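Local coordinates for cytochrome c-550-like protein (Thermosynechococcus elongatus, PDB 4LJI), which is a probable low-potential c-type cytochrome that carries one covalently bound heme c and can partly replace cytochrome c-550 of photosystem II, at residues T17-V22 and G26-F31; E44-N49 and E106-T111; D68-G71 and R76-I79; R123-A126 and G130-V133. All coordinates share one frame; numbering follows the deposited sequence.

Contact 1 of 4, residues T17-V22 and G26-F31; sequences TVELPV and GETKTF
Strands 17-21 and 28-31 run antiparallel as a hairpin, with V18-F31 and L20-K29 as hydrogen-bonded pairs. L20 N bonds nearly straight to K29 O (3.0 Å, 170°). V22 N binds E27 O at 2.8 Å.

E19 and T30, a non-hydrogen-bonded pair, share a face. The E19 chain bends at chi2 (-71°), which brings its carboxylate to the hydroxyls of T28 and T30. T30 OG1 donates to the syn lone pair of E19 OE2 at 2.6 Å. T28 OG1 reaches E19 OE1 on the anti side, out of the carboxylate plane, at 3.0 Å.

V18, L20, K29 and F31 lie on the other face. L20 CD1 meets the F31 ring at CD2 (3.8 Å), and both side chains touch A119 of helix 111-127. V22 CG2 lies against K29 CB at 3.9 Å. Cutting V22 back to an alanine removes CG1 and CG2 and would probably leave a gap against K29 CB and E27 O.

One face is polar, its carboxylate held by two hydroxyls; the other, K29 apart, is mainly apolar.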
loop_
_atom_site.group_PDB
_atom_site.type_symbol
_atom_site.label_atom_id
_atom_site.label_comp_id
_atom_site.label_asym_id
_atom_site.label_seq_id
_atom_site.Cartn_x
_atom_site.Cartn_y
_atom_site.Cartn_z
ATOM N N THR A 17 21.333 -15.383 -9.725
ATOM C CA THR A 17 20.165 -15.411 -10.580
ATOM C C THR A 17 19.247 -16.527 -10.138
ATOM O O THR A 17 19.634 -17.409 -9.374
ATOM C CB THR A 17 20.512 -15.654 -12.078
ATOM O OG1 THR A 17 21.130 -16.936 -12.214
ATOM C CG2 THR A 17 21.427 -14.559 -12.608
ATOM N N VAL A 18 18.038 -16.505 -10.671
ATOM C CA VAL A 18 17.051 -17.538 -10.417
ATOM C C VAL A 18 16.324 -17.711 -11.744
ATOM O O VAL A 18 16.260 -16.770 -12.542
ATOM C CB VAL A 18 16.046 -17.086 -9.295
ATOM C CG1 VAL A 18 15.191 -15.909 -9.768
ATOM C CG2 VAL A 18 15.154 -18.231 -8.861
ATOM N N GLU A 19 15.782 -18.905 -11.986
ATOM C CA GLU A 19 15.005 -19.158 -13.194
ATOM C C GLU A 19 13.532 -19.283 -12.860
ATOM O O GLU A 19 13.160 -20.133 -12.028
ATOM C CB GLU A 19 15.491 -20.452 -13.855
ATOM C CG GLU A 19 16.926 -20.370 -14.294
ATOM C CD GLU A 19 17.078 -19.440 -15.472
ATOM O OE1 GLU A 19 16.112 -19.341 -16.264
ATOM O OE2 GLU A 19 18.143 -18.816 -15.605
ATOM N N LEU A 20 12.682 -18.455 -13.480
ATOM C CA LEU A 20 11.249 -18.505 -13.154
ATOM C C LEU A 20 10.389 -18.817 -14.353
ATOM O O LEU A 20 10.716 -18.428 -15.471
ATOM C CB LEU A 20 10.777 -17.184 -12.549
ATOM C CG LEU A 20 11.455 -16.824 -11.223
ATOM C CD1 LEU A 20 11.163 -15.370 -10.893
ATOM C CD2 LEU A 20 11.007 -17.732 -10.066
ATOM N N PRO A 21 9.290 -19.564 -14.132
ATOM C CA PRO A 21 8.421 -19.958 -15.242
ATOM C C PRO A 21 7.882 -18.749 -15.960
ATOM O O PRO A 21 7.140 -17.941 -15.378
ATOM C CB PRO A 21 7.276 -20.679 -14.541
ATOM C CG PRO A 21 7.875 -21.226 -13.332
ATOM C CD PRO A 21 8.914 -20.236 -12.878
ATOM N N VAL A 22 8.212 -18.633 -17.225
ATOM C CA VAL A 22 7.778 -17.475 -17.962
ATOM C C VAL A 22 6.428 -17.747 -18.636
ATOM O O VAL A 22 5.623 -16.838 -18.800
ATOM C CB VAL A 22 8.897 -17.004 -18.934
ATOM C CG1 VAL A 22 8.910 -17.846 -20.198
ATOM C CG2 VAL A 22 8.786 -15.520 -19.224
ATOM N N GLY A 26 6.776 -24.799 -19.977
ATOM C CA GLY A 26 8.041 -25.220 -19.397
ATOM C C GLY A 26 9.214 -24.263 -19.530
ATOM O O GLY A 26 10.318 -24.563 -19.071
ATOM N N GLU A 27 8.991 -23.110 -20.152
ATOM C CA GLU A 27 10.080 -22.164 -20.384
ATOM C C GLU A 27 10.313 -21.247 -19.187
ATOM O O GLU A 27 9.366 -20.772 -18.569
ATOM C CB GLU A 27 9.801 -21.340 -21.637
ATOM C CG GLU A 27 9.738 -22.177 -22.901
ATOM C CD GLU A 27 9.326 -21.364 -24.110
ATOM O OE1 GLU A 27 8.718 -20.285 -23.913
ATOM O OE2 GLU A 27 9.612 -21.802 -25.249
ATOM N N THR A 28 11.582 -21.005 -18.874
ATOM C CA THR A 28 11.945 -20.114 -17.787
ATOM C C THR A 28 12.693 -18.880 -18.277
ATOM O O THR A 28 13.286 -18.875 -19.329
ATOM C CB THR A 28 12.832 -20.824 -16.745
ATOM O OG1 THR A 28 14.058 -21.228 -17.367
ATOM C CG2 THR A 28 12.128 -22.056 -16.181
ATOM N N LYS A 29 12.651 -17.830 -17.477
ATOM C CA LYS A 29 13.398 -16.615 -17.735
ATOM C C LYS A 29 14.333 -16.366 -16.570
ATOM O O LYS A 29 13.979 -16.624 -15.400
ATOM C CB LYS A 29 12.431 -15.435 -17.886
ATOM C CG LYS A 29 13.067 -14.049 -17.977
ATOM C CD LYS A 29 12.136 -13.113 -18.711
ATOM C CE LYS A 29 12.534 -11.646 -18.574
ATOM N NZ LYS A 29 13.997 -11.460 -18.495
ATOM N N THR A 30 15.496 -15.823 -16.875
ATOM C CA THR A 30 16.522 -15.566 -15.883
ATOM C C THR A 30 16.325 -14.192 -15.221
ATOM O O THR A 30 16.356 -13.164 -15.906
ATOM C CB THR A 30 17.913 -15.628 -16.535
ATOM O OG1 THR A 30 18.057 -16.849 -17.285
ATOM C CG2 THR A 30 19.021 -15.533 -15.482
ATOM N N PHE A 31 16.115 -14.182 -13.902
ATOM C CA PHE A 31 16.059 -12.935 -13.137
ATOM C C PHE A 31 17.208 -12.842 -12.152
ATOM O O PHE A 31 17.554 -13.817 -11.476
ATOM C CB PHE A 31 14.734 -12.792 -12.379
ATOM C CG PHE A 31 13.561 -12.576 -13.269
ATOM C CD1 PHE A 31 13.186 -11.290 -13.641
ATOM C CD2 PHE A 31 12.858 -13.643 -13.773
ATOM C CE1 PHE A 31 12.119 -11.086 -14.488
ATOM C CE2 PHE A 31 11.787 -13.441 -14.626
ATOM C CZ PHE A 31 11.424 -12.152 -14.985
#

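Contact 2 of 4, residues E44-N49 and E106-T111; sequences EENCKN and EDWLTT. With HEC (heme c), chain C.
W108 NE1 gives its hydrogen bond to N46 OD1 from well above the amide plane. The donor lies 58° out of that plane and so misses the lone pairs. The bond is 3.0 Å long and moderately bent. Seen from the indole it is regular, because OD1 lies in the ring plane at the pyrrole edge. The two flat groups are turned 73° apart, and the side chains slide past each other in opposite directions.

W108 has CG anti to the backbone N (chi1 -168°), which carries the indole over to the end of helix 33-46. The other end of the N46 amide is held too: ND2 bonds to L42 O, one turn back. With both ends engaged, the amide is unlikely to flip. L109 CD1 comes up beside N46 ND2 at 4.4 Å, a loose contact.

N46 also faces the cofactor, with CB 4.0 Å from heme CBB. The next residue, C47, is bonded covalently through SG to heme CAB (1.7 Å). N49 OD1 is hydrogen-bonded to N49 N of the second subunit. C47 opens the CXXCH motif of c-type cytochromes, in which C47 and C50 hold the heme and H51 is an axial iron ligand.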
loop_
_atom_site.group_PDB
_atom_site.type_symbol
_atom_site.label_atom_id
_atom_site.label_comp_id
_atom_site.label_asym_id
_atom_site.label_seq_id
_atom_site.Cartn_x
_atom_site.Cartn_y
_atom_site.Cartn_z
ATOM N N GLU A 44 6.222 -3.032 -2.702
ATOM C CA GLU A 44 6.101 -2.228 -1.483
ATOM C C GLU A 44 5.432 -0.900 -1.768
ATOM O O GLU A 44 4.746 -0.365 -0.898
ATOM C CB GLU A 44 7.478 -1.957 -0.893
ATOM C CG GLU A 44 8.155 -3.196 -0.386
ATOM C CD GLU A 44 9.534 -2.904 0.148
ATOM O OE1 GLU A 44 9.885 -3.492 1.187
ATOM O OE2 GLU A 44 10.246 -2.071 -0.465
ATOM N N GLU A 45 5.618 -0.367 -2.978
ATOM C CA GLU A 45 5.085 0.957 -3.294
ATOM C C GLU A 45 3.647 0.941 -3.784
ATOM O O GLU A 45 2.898 1.907 -3.582
ATOM C CB GLU A 45 5.995 1.710 -4.284
ATOM C CG GLU A 45 7.470 1.898 -3.825
ATOM C CD GLU A 45 7.663 2.609 -2.470
ATOM O OE1 GLU A 45 6.706 3.218 -1.925
ATOM O OE2 GLU A 45 8.803 2.559 -1.946
ATOM N N ASN A 46 3.236 -0.168 -4.386
ATOM C CA ASN A 46 1.985 -0.198 -5.132
ATOM C C ASN A 46 0.948 -1.181 -4.649
ATOM O O ASN A 46 -0.218 -1.086 -5.062
ATOM C CB ASN A 46 2.259 -0.473 -6.619
ATOM C CG ASN A 46 3.030 0.644 -7.270
ATOM O OD1 ASN A 46 2.499 1.752 -7.438
ATOM N ND2 ASN A 46 4.293 0.391 -7.613
ATOM N N CYS A 47 1.377 -2.162 -3.860
ATOM C CA CYS A 47 0.537 -3.332 -3.605
ATOM C C CYS A 47 0.392 -3.681 -2.130
ATOM O O CYS A 47 -0.465 -4.495 -1.757
ATOM C CB CYS A 47 1.089 -4.583 -4.342
ATOM S SG CYS A 47 1.580 -4.240 -6.025
ATOM N N LYS A 48 1.259 -3.112 -1.302
ATOM C CA LYS A 48 1.396 -3.571 0.084
ATOM C C LYS A 48 0.205 -3.277 1.005
ATOM O O LYS A 48 0.042 -3.946 2.009
ATOM C CB LYS A 48 2.707 -3.053 0.707
ATOM C CG LYS A 48 3.137 -3.775 1.954
ATOM C CD LYS A 48 4.537 -3.327 2.314
ATOM C CE LYS A 48 4.908 -3.763 3.713
ATOM N NZ LYS A 48 6.344 -3.477 3.932
ATOM N N ASN A 49 -0.611 -2.275 0.691
ATOM C CA ASN A 49 -1.745 -1.997 1.582
ATOM C C ASN A 49 -2.681 -3.210 1.620
ATOM O O ASN A 49 -3.297 -3.480 2.626
ATOM C CB ASN A 49 -2.599 -0.834 1.103
ATOM C CG ASN A 49 -1.852 0.485 0.962
ATOM O OD1 ASN A 49 -2.487 1.456 0.578
ATOM N ND2 ASN A 49 -0.558 0.544 1.253
ATOM N N GLU A 106 -0.085 0.778 -18.688
ATOM C CA GLU A 106 1.291 0.820 -19.155
ATOM C C GLU A 106 1.926 2.165 -18.884
ATOM O O GLU A 106 3.139 2.318 -18.944
ATOM C CB GLU A 106 1.354 0.522 -20.642
ATOM C CG GLU A 106 1.025 -0.912 -20.973
ATOM C CD GLU A 106 1.399 -1.260 -22.399
ATOM O OE1 GLU A 106 2.609 -1.254 -22.732
ATOM O OE2 GLU A 106 0.485 -1.550 -23.199
ATOM N N ASP A 107 1.081 3.149 -18.622
ATOM C CA ASP A 107 1.520 4.492 -18.299
ATOM C C ASP A 107 2.022 4.524 -16.857
ATOM O O ASP A 107 2.765 5.423 -16.454
ATOM C CB ASP A 107 0.353 5.450 -18.499
ATOM C CG ASP A 107 -0.379 5.194 -19.807
ATOM O OD1 ASP A 107 0.088 5.674 -20.873
ATOM O OD2 ASP A 107 -1.412 4.485 -19.774
ATOM N N TRP A 108 1.625 3.520 -16.090
ATOM C CA TRP A 108 2.043 3.412 -14.697
ATOM C C TRP A 108 3.293 2.534 -14.599
ATOM O O TRP A 108 4.343 2.984 -14.141
ATOM C CB TRP A 108 0.888 2.862 -13.860
ATOM C CG TRP A 108 1.076 2.973 -12.368
ATOM C CD1 TRP A 108 1.680 2.067 -11.559
ATOM C CD2 TRP A 108 0.640 4.044 -11.518
ATOM N NE1 TRP A 108 1.659 2.500 -10.254
ATOM C CE2 TRP A 108 1.027 3.715 -10.202
ATOM C CE3 TRP A 108 -0.041 5.247 -11.739
ATOM C CZ2 TRP A 108 0.754 4.546 -9.109
ATOM C CZ3 TRP A 108 -0.310 6.077 -10.646
ATOM C CH2 TRP A 108 0.092 5.718 -9.352
ATOM N N LEU A 109 3.187 1.287 -15.046
ATOM C CA LEU A 109 4.342 0.399 -15.087
ATOM C C LEU A 109 4.597 -0.171 -16.484
ATOM O O LEU A 109 3.677 -0.622 -17.143
ATOM C CB LEU A 109 4.157 -0.734 -14.075
ATOM C CG LEU A 109 4.167 -0.217 -12.639
ATOM C CD1 LEU A 109 3.868 -1.343 -11.664
ATOM C CD2 LEU A 109 5.506 0.411 -12.356
ATOM N N THR A 110 5.850 -0.154 -16.920
ATOM C CA THR A 110 6.220 -0.687 -18.247
ATOM C C THR A 110 6.197 -2.200 -18.128
ATOM O O THR A 110 6.161 -2.745 -17.022
ATOM C CB THR A 110 7.621 -0.284 -18.632
ATOM O OG1 THR A 110 8.566 -0.923 -17.754
ATOM C CG2 THR A 110 7.771 1.243 -18.559
ATOM N N THR A 111 6.203 -2.863 -19.270
ATOM C CA THR A 111 6.297 -4.313 -19.374
ATOM C C THR A 111 7.389 -4.890 -18.480
ATOM O O THR A 111 7.129 -5.802 -17.709
ATOM C CB THR A 111 6.601 -4.701 -20.845
ATOM O OG1 THR A 111 5.618 -4.083 -21.673
ATOM C CG2 THR A 111 6.578 -6.219 -21.042
HETATM FE FE HEC C . -4.290 -7.495 -5.828
HETATM C CHA HEC C . -5.986 -10.466 -6.289
HETATM C CHB HEC C . -1.530 -8.791 -7.441
HETATM C CHC HEC C . -2.662 -4.382 -5.641
HETATM C CHD HEC C . -6.735 -6.344 -3.825
HETATM N NA HEC C . -3.810 -9.259 -6.642
HETATM C C1A HEC C . -4.691 -10.333 -6.764
HETATM C C2A HEC C . -3.995 -11.409 -7.443
HETATM C C3A HEC C . -2.758 -10.931 -7.747
HETATM C C4A HEC C . -2.638 -9.607 -7.306
HETATM C CMA HEC C . -1.681 -11.680 -8.488
HETATM C CAA HEC C . -4.523 -12.811 -7.753
HETATM C CBA HEC C . -4.321 -13.755 -6.541
HETATM C CGA HEC C . -4.797 -15.168 -6.770
HETATM O O1A HEC C . -5.224 -15.556 -7.894
HETATM O O2A HEC C . -4.754 -15.997 -5.803
HETATM N NB HEC C . -2.441 -6.718 -6.405
HETATM C C1B HEC C . -1.515 -7.423 -7.083
HETATM C C2B HEC C . -0.402 -6.593 -7.325
HETATM C C3B HEC C . -0.689 -5.329 -6.870
HETATM C C4B HEC C . -2.018 -5.451 -6.249
HETATM C CMB HEC C . 0.851 -7.010 -8.063
HETATM C CAB HEC C . 0.168 -4.119 -6.903
HETATM C CBB HEC C . 0.367 -3.660 -8.196
HETATM N NC HEC C . -4.627 -5.688 -4.894
HETATM C C1C HEC C . -3.857 -4.558 -4.974
HETATM C C2C HEC C . -4.407 -3.621 -4.090
HETATM C C3C HEC C . -5.560 -4.152 -3.573
HETATM C C4C HEC C . -5.715 -5.469 -4.089
HETATM C CMC HEC C . -3.832 -2.239 -3.813
HETATM C CAC HEC C . -6.425 -3.478 -2.554
HETATM C CBC HEC C . -7.050 -2.312 -2.835
HETATM N ND HEC C . -5.991 -8.264 -5.191
HETATM C C1D HEC C . -6.872 -7.599 -4.429
HETATM C C2D HEC C . -8.076 -8.409 -4.245
HETATM C C3D HEC C . -7.876 -9.564 -4.910
HETATM C C4D HEC C . -6.546 -9.465 -5.492
HETATM C CMD HEC C . -9.298 -8.022 -3.434
HETATM C CAD HEC C . -8.853 -10.702 -5.037
HETATM C CBD HEC C . -9.518 -10.556 -6.421
HETATM C CGD HEC C . -10.698 -11.362 -6.932
HETATM O O1D HEC C . -10.825 -12.600 -6.730
HETATM O O2D HEC C . -11.564 -10.756 -7.612
#

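Contact 3 of 4, residues D68-G71 and R76-I79; sequences DLKG and RDTI. With HEC (heme c), chain C.
L69 and R76 face each other across the short loop that follows helix 66-70, at the propionate side of the heme in this cytochrome c domain. One backbone bond closes the loop. R76 N binds L69 O at 2.8 Å and almost straight (171°), though it approaches 43° above the carbonyl plane.

The apolar contact is made by L69. Its side chain crosses that of R76 at about a right angle, and L69 CD2 touches R76 CB at 3.8 Å. L69 CB packs on R76 O at 3.4 Å. That oxygen is buried and has no polar partner in the model. L69 also rests on A125 of helix 111-127.

The charged contact lies farther from the heme. K70 is bent at chi3 (98°) and again at chi4, which brings NZ to D77 OD2 for a 2.8 Å salt bridge. NZ meets the anti side of OD2, out of the carboxylate plane. An asparagine in place of D77 would probably leave the K70 ammonium without its counter-charge and let the lysine chain swing away.

The last group is the cofactor. The extended R76 chain runs to the heme propionate, and NH2 is held by S91 O. R76 NH1 donates to heme O1A at 2.9 Å, and O1A lies at the edge of the guanidinium, near its plane. O2A, the second oxygen of the same propionate, lies 3.4 Å from D68 CB.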
loop_
_atom_site.group_PDB
_atom_site.type_symbol
_atom_site.label_atom_id
_atom_site.label_comp_id
_atom_site.label_asym_id
_atom_site.label_seq_id
_atom_site.Cartn_x
_atom_site.Cartn_y
_atom_site.Cartn_z
ATOM N N ASP A 68 -2.908 -20.568 -4.060
ATOM C CA ASP A 68 -4.013 -19.758 -4.554
ATOM C C ASP A 68 -3.720 -19.289 -5.991
ATOM O O ASP A 68 -4.584 -19.340 -6.859
ATOM C CB ASP A 68 -4.276 -18.586 -3.610
ATOM C CG ASP A 68 -4.979 -19.023 -2.315
ATOM O OD1 ASP A 68 -5.347 -20.222 -2.185
ATOM O OD2 ASP A 68 -5.212 -18.161 -1.435
ATOM N N LEU A 69 -2.481 -18.899 -6.230
ATOM C CA LEU A 69 -2.078 -18.531 -7.577
ATOM C C LEU A 69 -2.274 -19.666 -8.560
ATOM O O LEU A 69 -2.822 -19.462 -9.654
ATOM C CB LEU A 69 -0.617 -18.069 -7.602
ATOM C CG LEU A 69 -0.377 -16.729 -6.879
ATOM C CD1 LEU A 69 1.131 -16.495 -6.734
ATOM C CD2 LEU A 69 -1.073 -15.566 -7.614
ATOM N N LYS A 70 -1.850 -20.873 -8.186
ATOM C CA LYS A 70 -1.957 -21.998 -9.115
ATOM C C LYS A 70 -3.401 -22.448 -9.345
ATOM O O LYS A 70 -3.682 -23.131 -10.342
ATOM C CB LYS A 70 -1.106 -23.182 -8.665
ATOM C CG LYS A 70 0.375 -22.925 -8.691
ATOM C CD LYS A 70 1.167 -24.212 -8.458
ATOM C CE LYS A 70 1.659 -24.844 -9.772
ATOM N NZ LYS A 70 2.917 -24.198 -10.273
ATOM N N GLY A 71 -4.298 -22.081 -8.429
ATOM C CA GLY A 71 -5.694 -22.478 -8.525
ATOM C C GLY A 71 -6.561 -21.485 -9.265
ATOM O O GLY A 71 -7.762 -21.699 -9.426
ATOM N N ARG A 76 -2.027 -18.531 -12.157
ATOM C CA ARG A 76 -1.288 -17.274 -12.065
ATOM C C ARG A 76 0.090 -17.541 -11.488
ATOM O O ARG A 76 0.555 -16.897 -10.534
ATOM C CB ARG A 76 -2.109 -16.272 -11.231
ATOM C CG ARG A 76 -3.404 -15.951 -11.942
ATOM C CD ARG A 76 -4.321 -15.030 -11.184
ATOM N NE ARG A 76 -5.579 -14.857 -11.904
ATOM C CZ ARG A 76 -6.745 -14.550 -11.341
ATOM N NH1 ARG A 76 -6.820 -14.438 -10.029
ATOM N NH2 ARG A 76 -7.843 -14.398 -12.090
ATOM N N ASP A 77 0.746 -18.533 -12.085
ATOM C CA ASP A 77 2.017 -19.042 -11.586
ATOM C C ASP A 77 3.159 -18.916 -12.584
ATOM O O ASP A 77 4.152 -19.653 -12.509
ATOM C CB ASP A 77 1.857 -20.508 -11.146
ATOM C CG ASP A 77 1.401 -21.429 -12.283
ATOM O OD1 ASP A 77 1.151 -20.989 -13.449
ATOM O OD2 ASP A 77 1.288 -22.645 -12.000
ATOM N N THR A 78 3.020 -17.969 -13.518
ATOM C CA THR A 78 4.057 -17.686 -14.512
ATOM C C THR A 78 4.170 -16.191 -14.690
ATOM O O THR A 78 3.240 -15.464 -14.339
ATOM C CB THR A 78 3.714 -18.314 -15.888
ATOM O OG1 THR A 78 2.519 -17.708 -16.381
ATOM C CG2 THR A 78 3.492 -19.823 -15.790
ATOM N N ILE A 79 5.300 -15.718 -15.212
ATOM C CA ILE A 79 5.468 -14.285 -15.476
ATOM C C ILE A 79 4.367 -13.761 -16.404
ATOM O O ILE A 79 3.759 -12.721 -16.129
ATOM C CB ILE A 79 6.829 -13.966 -16.143
ATOM C CG1 ILE A 79 7.997 -14.421 -15.268
ATOM C CG2 ILE A 79 6.935 -12.434 -16.348
ATOM C CD1 ILE A 79 7.986 -13.794 -13.850
HETATM FE FE HEC C . -4.290 -7.495 -5.828
HETATM C CHA HEC C . -5.986 -10.466 -6.289
HETATM C CHB HEC C . -1.530 -8.791 -7.441
HETATM C CHC HEC C . -2.662 -4.382 -5.641
HETATM C CHD HEC C . -6.735 -6.344 -3.825
HETATM N NA HEC C . -3.810 -9.259 -6.642
HETATM C C1A HEC C . -4.691 -10.333 -6.764
HETATM C C2A HEC C . -3.995 -11.409 -7.443
HETATM C C3A HEC C . -2.758 -10.931 -7.747
HETATM C C4A HEC C . -2.638 -9.607 -7.306
HETATM C CMA HEC C . -1.681 -11.680 -8.488
HETATM C CAA HEC C . -4.523 -12.811 -7.753
HETATM C CBA HEC C . -4.321 -13.755 -6.541
HETATM C CGA HEC C . -4.797 -15.168 -6.770
HETATM O O1A HEC C . -5.224 -15.556 -7.894
HETATM O O2A HEC C . -4.754 -15.997 -5.803
HETATM N NB HEC C . -2.441 -6.718 -6.405
HETATM C C1B HEC C . -1.515 -7.423 -7.083
HETATM C C2B HEC C . -0.402 -6.593 -7.325
HETATM C C3B HEC C . -0.689 -5.329 -6.870
HETATM C C4B HEC C . -2.018 -5.451 -6.249
HETATM C CMB HEC C . 0.851 -7.010 -8.063
HETATM C CAB HEC C . 0.168 -4.119 -6.903
HETATM C CBB HEC C . 0.367 -3.660 -8.196
HETATM N NC HEC C . -4.627 -5.688 -4.894
HETATM C C1C HEC C . -3.857 -4.558 -4.974
HETATM C C2C HEC C . -4.407 -3.621 -4.090
HETATM C C3C HEC C . -5.560 -4.152 -3.573
HETATM C C4C HEC C . -5.715 -5.469 -4.089
HETATM C CMC HEC C . -3.832 -2.239 -3.813
HETATM C CAC HEC C . -6.425 -3.478 -2.554
HETATM C CBC HEC C . -7.050 -2.312 -2.835
HETATM N ND HEC C . -5.991 -8.264 -5.191
HETATM C C1D HEC C . -6.872 -7.599 -4.429
HETATM C C2D HEC C . -8.076 -8.409 -4.245
HETATM C C3D HEC C . -7.876 -9.564 -4.910
HETATM C C4D HEC C . -6.546 -9.465 -5.492
HETATM C CMD HEC C . -9.298 -8.022 -3.434
HETATM C CAD HEC C . -8.853 -10.702 -5.037
HETATM C CBD HEC C . -9.518 -10.556 -6.421
HETATM C CGD HEC C . -10.698 -11.362 -6.932
HETATM O O1D HEC C . -10.825 -12.600 -6.730
HETATM O O2D HEC C . -11.564 -10.756 -7.612
#

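Contact 4 of 4, residues R123-A126 and G130-V133; sequences RAAA and GWGV
A125 O accepts a hydrogen bond from a water at 3.0 Å. The same water reaches W131 O by a weak bond of 3.4 Å, and so links helix and turn. It sits at the edge of the W131 indole, in the ring plane.

G130 to V133 form a type II beta turn after helix 111-127, closed by V133 N to G130 O at 3.0 Å. W131 is its second residue, and G132 has the positive phi usual for the third. The W131 side chain is about 8 Å from the heme. Its CG lies anti to the backbone N (chi1 180°), and the ring extends from the turn towards the helix.

The main contact is the indole laid on that helix. A124 CB stands over the six-membered ring of W131, 3.5 Å from its centroid and 8° off the normal, a CH-pi contact. A125 covers the same face towards the pyrrole side, where its CA comes within 3.4 Å of W131 CD1. W131 NE1 donates to L64 O, which would help to hold the ring's rotation.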
loop_
_atom_site.group_PDB
_atom_site.type_symbol
_atom_site.label_atom_id
_atom_site.label_comp_id
_atom_site.label_asym_id
_atom_site.label_seq_id
_atom_site.Cartn_x
_atom_site.Cartn_y
_atom_site.Cartn_z
ATOM N N ARG A 123 8.604 -15.649 -6.981
ATOM C CA ARG A 123 9.648 -16.190 -6.112
ATOM C C ARG A 123 9.285 -16.199 -4.638
ATOM O O ARG A 123 9.585 -17.145 -3.927
ATOM C CB ARG A 123 10.973 -15.476 -6.335
ATOM C CG ARG A 123 12.146 -15.988 -5.494
ATOM C CD ARG A 123 12.422 -17.464 -5.720
ATOM N NE ARG A 123 13.710 -17.832 -5.131
ATOM C CZ ARG A 123 14.286 -19.015 -5.273
ATOM N NH1 ARG A 123 13.692 -19.951 -6.008
ATOM N NH2 ARG A 123 15.457 -19.247 -4.684
ATOM N N ALA A 124 8.644 -15.138 -4.166
ATOM C CA ALA A 124 8.174 -15.095 -2.808
ATOM C C ALA A 124 7.198 -16.213 -2.490
ATOM O O ALA A 124 7.300 -16.868 -1.446
ATOM C CB ALA A 124 7.516 -13.730 -2.546
ATOM N N ALA A 125 6.221 -16.405 -3.371
ATOM C CA ALA A 125 5.245 -17.484 -3.211
ATOM C C ALA A 125 5.925 -18.843 -3.111
ATOM O O ALA A 125 5.495 -19.716 -2.329
ATOM C CB ALA A 125 4.251 -17.473 -4.405
ATOM N N ALA A 126 6.996 -19.017 -3.870
ATOM C CA ALA A 126 7.677 -20.305 -3.837
ATOM C C ALA A 126 8.508 -20.547 -2.545
ATOM O O ALA A 126 8.518 -21.666 -1.993
ATOM C CB ALA A 126 8.544 -20.482 -5.090
ATOM N N GLY A 130 6.344 -18.012 5.334
ATOM C CA GLY A 130 5.097 -17.416 5.778
ATOM C C GLY A 130 4.265 -16.724 4.714
ATOM O O GLY A 130 3.102 -16.384 4.943
ATOM N N TRP A 131 4.861 -16.513 3.547
ATOM C CA TRP A 131 4.175 -15.803 2.489
ATOM C C TRP A 131 2.824 -16.417 2.184
ATOM O O TRP A 131 2.720 -17.616 1.882
ATOM C CB TRP A 131 5.027 -15.791 1.228
ATOM C CG TRP A 131 4.410 -15.084 0.064
ATOM C CD1 TRP A 131 3.566 -15.618 -0.860
ATOM C CD2 TRP A 131 4.626 -13.719 -0.336
ATOM N NE1 TRP A 131 3.242 -14.682 -1.803
ATOM C CE2 TRP A 131 3.877 -13.507 -1.507
ATOM C CE3 TRP A 131 5.375 -12.665 0.184
ATOM C CZ2 TRP A 131 3.869 -12.284 -2.186
ATOM C CZ3 TRP A 131 5.355 -11.440 -0.479
ATOM C CH2 TRP A 131 4.600 -11.257 -1.648
ATOM N N GLY A 132 1.788 -15.599 2.299
ATOM C CA GLY A 132 0.440 -16.014 1.952
ATOM C C GLY A 132 -0.271 -16.911 2.951
ATOM O O GLY A 132 -1.443 -17.250 2.761
ATOM N N VAL A 133 0.415 -17.303 4.015
ATOM C CA VAL A 133 -0.247 -18.122 5.035
ATOM C C VAL A 133 -0.758 -17.246 6.175
ATOM O O VAL A 133 -0.080 -17.045 7.184
ATOM C CB VAL A 133 0.642 -19.245 5.577
ATOM C CG1 VAL A 133 -0.171 -20.132 6.506
ATOM C CG2 VAL A 133 1.219 -20.074 4.428
HETATM O O HOH W 1 2.865 -19.433 -0.958
#

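Contact 1 is largely at the surface, contact 4 is buried, and contacts 2 and 3 are partly buried beside the heme. Contacts 2 and 3 lie on opposite sides of the chain's centre. Contact 2 involves the covalent attachment, contact 3 a propionate. Contact 3 is nested in the loop that contact 2 closes. It also touches contacts 1 and 4: P21 O of contact 1 meets I79 N in a probable hydrogen bond. V18 of contact 1 packs on R123 of contact 4. Helix 111-127 backs the hairpin and carries one side of contact 4. Paired strand backbones dominate contact 1, a single side-chain bond contact 2, a salt bridge, a closing backbone bond and an arginine-propionate bond contact 3, and ring packing contact 4.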